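Local atomic coordinates of D-alanyl-d-alanine carboxypeptidase DACD (Escherichia coli, PDB entry 5FSR), a protein that removes the terminal D-alanine from the peptide side chains of cell-wall precursors as a penicillin-binding DD-carboxypeptidase of the inner membrane. Residues A95-N100 / S106-L111. Residues are numbered along the deposited sequence; the frame is centred on the assembly and turned at random.
Sequences AWAKDN and SSLMFL
Ala-97 and Leu-108 meet across a long irregular loop of the penicillin-binding DD-peptidase domain, the connection between strands 88-90 and 116-118, and they illustrate how two arms of a loop can close on each other without a direct hydrogen bond between them. The tight, apolar part is this pair. With CG anti to the carbonyl carbon (chi1 -65°), the CB-CG bond of Leu-108 carries its fork toward segment 95-100. There CD1 of Leu-108 lies 3.4 Å from CB of Ala-97, with CD2 somewhat farther from the same methyl. On the far side of a bridging water from this pair, CB of Leu-111 makes a separate aliphatic-to-carbonyl contact, 3.9 Å from O of Ala-95, both residues being buried.

The water bridge between these two spots is polar: Ala-97 N donates to the water at 2.9 Å, and the water donates to Leu-111 O at 2.6 Å. The loose side begins at the partly exposed Trp-96, whose indole has the water in its plane at the edge, while Leu-111 O approaches CD1 of Trp-96 obliquely at 3.2 Å. CB of Lys-98 lies over the rim of one indole face; this exposed residue of the type II beta turn from Ala-97 to Asn-100 does not touch segment 106-111.

Behind the second arm stands helix 132-143, where the Asp-133 carboxylate accepts hydrogen bonds from the backbone N of Met-109 and of Leu-111. The Leu-108 side chain lies about 9 Å from those of Ser-130 and Lys-67, active-site residues by analogy with related enzymes. Ser-107 comes closer to that region, its OG being hydrogen-bonded to the backbone O of Ser-130.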
loop_
_atom_site.group_PDB
_atom_site.type_symbol
_atom_site.label_atom_id
_atom_site.label_comp_id
_atom_site.label_asym_id
_atom_site.label_seq_id
_atom_site.Cartn_x
_atom_site.Cartn_y
_atom_site.Cartn_z
ATOM N N ALA A 95 13.479 4.967 -22.281
ATOM C CA ALA A 95 13.473 3.898 -21.283
ATOM C C ALA A 95 14.773 3.089 -21.247
ATOM O O ALA A 95 14.785 1.962 -20.746
ATOM C CB ALA A 95 12.292 2.989 -21.561
ATOM N N TRP A 96 15.857 3.678 -21.775
ATOM C CA TRP A 96 17.141 3.015 -21.927
ATOM C C TRP A 96 18.182 3.767 -21.077
ATOM O O TRP A 96 18.394 4.961 -21.283
ATOM C CB TRP A 96 17.500 2.996 -23.412
ATOM C CG TRP A 96 18.681 2.129 -23.817
ATOM C CD1 TRP A 96 19.195 1.063 -23.137
ATOM C CD2 TRP A 96 19.458 2.245 -25.018
ATOM N NE1 TRP A 96 20.252 0.510 -23.830
ATOM C CE2 TRP A 96 20.438 1.217 -24.988
ATOM C CE3 TRP A 96 19.432 3.122 -26.118
ATOM C CZ2 TRP A 96 21.391 1.049 -26.013
ATOM C CZ3 TRP A 96 20.378 2.954 -27.136
ATOM C CH2 TRP A 96 21.343 1.921 -27.071
ATOM N N ALA A 97 18.843 3.071 -20.143
ATOM C CA ALA A 97 19.750 3.726 -19.161
ATOM C C ALA A 97 21.044 4.249 -19.768
ATOM O O ALA A 97 21.615 5.229 -19.277
ATOM C CB ALA A 97 20.065 2.804 -17.991
ATOM N N LYS A 98 21.527 3.590 -20.810
ATOM C CA LYS A 98 22.634 4.139 -21.602
ATOM C C LYS A 98 22.246 5.555 -22.071
ATOM O O LYS A 98 21.144 5.760 -22.579
ATOM C CB LYS A 98 22.943 3.247 -22.810
ATOM C CG LYS A 98 24.239 3.610 -23.534
ATOM C CD LYS A 98 24.065 3.642 -25.056
ATOM C CE LYS A 98 25.401 3.549 -25.793
ATOM N NZ LYS A 98 26.043 2.211 -25.611
ATOM N N ASP A 99 23.116 6.533 -21.820
ATOM C CA ASP A 99 22.917 7.931 -22.274
ATOM C C ASP A 99 21.994 8.788 -21.390
ATOM O O ASP A 99 21.959 10.005 -21.602
ATOM C CB ASP A 99 22.500 8.043 -23.795
ATOM C CG ASP A 99 20.932 8.150 -24.036
ATOM O OD1 ASP A 99 20.343 9.252 -23.862
ATOM O OD2 ASP A 99 20.292 7.146 -24.451
ATOM N N ASN A 100 21.251 8.182 -20.440
ATOM C CA ASN A 100 20.383 8.919 -19.507
ATOM C C ASN A 100 21.032 9.064 -18.105
ATOM O O ASN A 100 20.945 8.142 -17.292
ATOM C CB ASN A 100 19.012 8.218 -19.376
ATOM C CG ASN A 100 17.889 8.966 -20.067
ATOM O OD1 ASN A 100 17.350 9.949 -19.532
ATOM N ND2 ASN A 100 17.511 8.492 -21.243
ATOM N N SER A 106 20.875 3.892 -10.226
ATOM C CA SER A 106 19.532 3.479 -9.863
ATOM C C SER A 106 19.270 2.058 -10.318
ATOM O O SER A 106 20.062 1.474 -11.077
ATOM C CB SER A 106 18.504 4.399 -10.530
ATOM O OG SER A 106 18.155 3.931 -11.842
ATOM N N SER A 107 18.135 1.528 -9.860
ATOM C CA SER A 107 17.719 0.156 -10.129
ATOM C C SER A 107 17.017 0.061 -11.484
ATOM O O SER A 107 16.228 0.942 -11.853
ATOM C CB SER A 107 16.812 -0.353 -9.001
ATOM O OG SER A 107 15.675 0.483 -8.842
ATOM N N LEU A 108 17.291 -1.026 -12.214
ATOM C CA LEU A 108 16.875 -1.152 -13.612
ATOM C C LEU A 108 16.360 -2.559 -13.949
ATOM O O LEU A 108 16.739 -3.554 -13.313
ATOM C CB LEU A 108 18.049 -0.780 -14.516
ATOM C CG LEU A 108 18.581 0.668 -14.489
ATOM C CD1 LEU A 108 19.897 0.742 -15.237
ATOM C CD2 LEU A 108 17.599 1.666 -15.084
ATOM N N MET A 109 15.458 -2.628 -14.923
ATOM C CA MET A 109 15.102 -3.878 -15.584
ATOM C C MET A 109 16.116 -4.223 -16.683
ATOM O O MET A 109 16.183 -5.376 -17.139
ATOM C CB MET A 109 13.718 -3.707 -16.210
ATOM C CG MET A 109 13.036 -4.964 -16.695
ATOM S SD MET A 109 11.392 -4.533 -17.265
ATOM C CE MET A 109 10.908 -6.156 -17.787
ATOM N N PHE A 110 16.856 -3.201 -17.132
ATOM C CA PHE A 110 17.876 -3.306 -18.193
ATOM C C PHE A 110 17.201 -3.611 -19.527
ATOM O O PHE A 110 17.502 -4.603 -20.202
ATOM C CB PHE A 110 19.000 -4.305 -17.862
ATOM C CG PHE A 110 19.794 -3.944 -16.641
ATOM C CD1 PHE A 110 20.637 -2.850 -16.651
ATOM C CD2 PHE A 110 19.730 -4.713 -15.484
ATOM C CE1 PHE A 110 21.391 -2.508 -15.526
ATOM C CE2 PHE A 110 20.473 -4.366 -14.339
ATOM C CZ PHE A 110 21.302 -3.260 -14.362
ATOM N N LEU A 111 16.284 -2.718 -19.881
ATOM C CA LEU A 111 15.620 -2.718 -21.175
ATOM C C LEU A 111 16.513 -2.011 -22.193
ATOM O O LEU A 111 17.242 -1.099 -21.850
ATOM C CB LEU A 111 14.298 -1.944 -21.063
ATOM C CG LEU A 111 13.221 -2.433 -20.126
ATOM C CD1 LEU A 111 12.093 -1.415 -20.064
ATOM C CD2 LEU A 111 12.692 -3.803 -20.532
HETATM O O HOH W 1 17.529 0.460 -19.765
#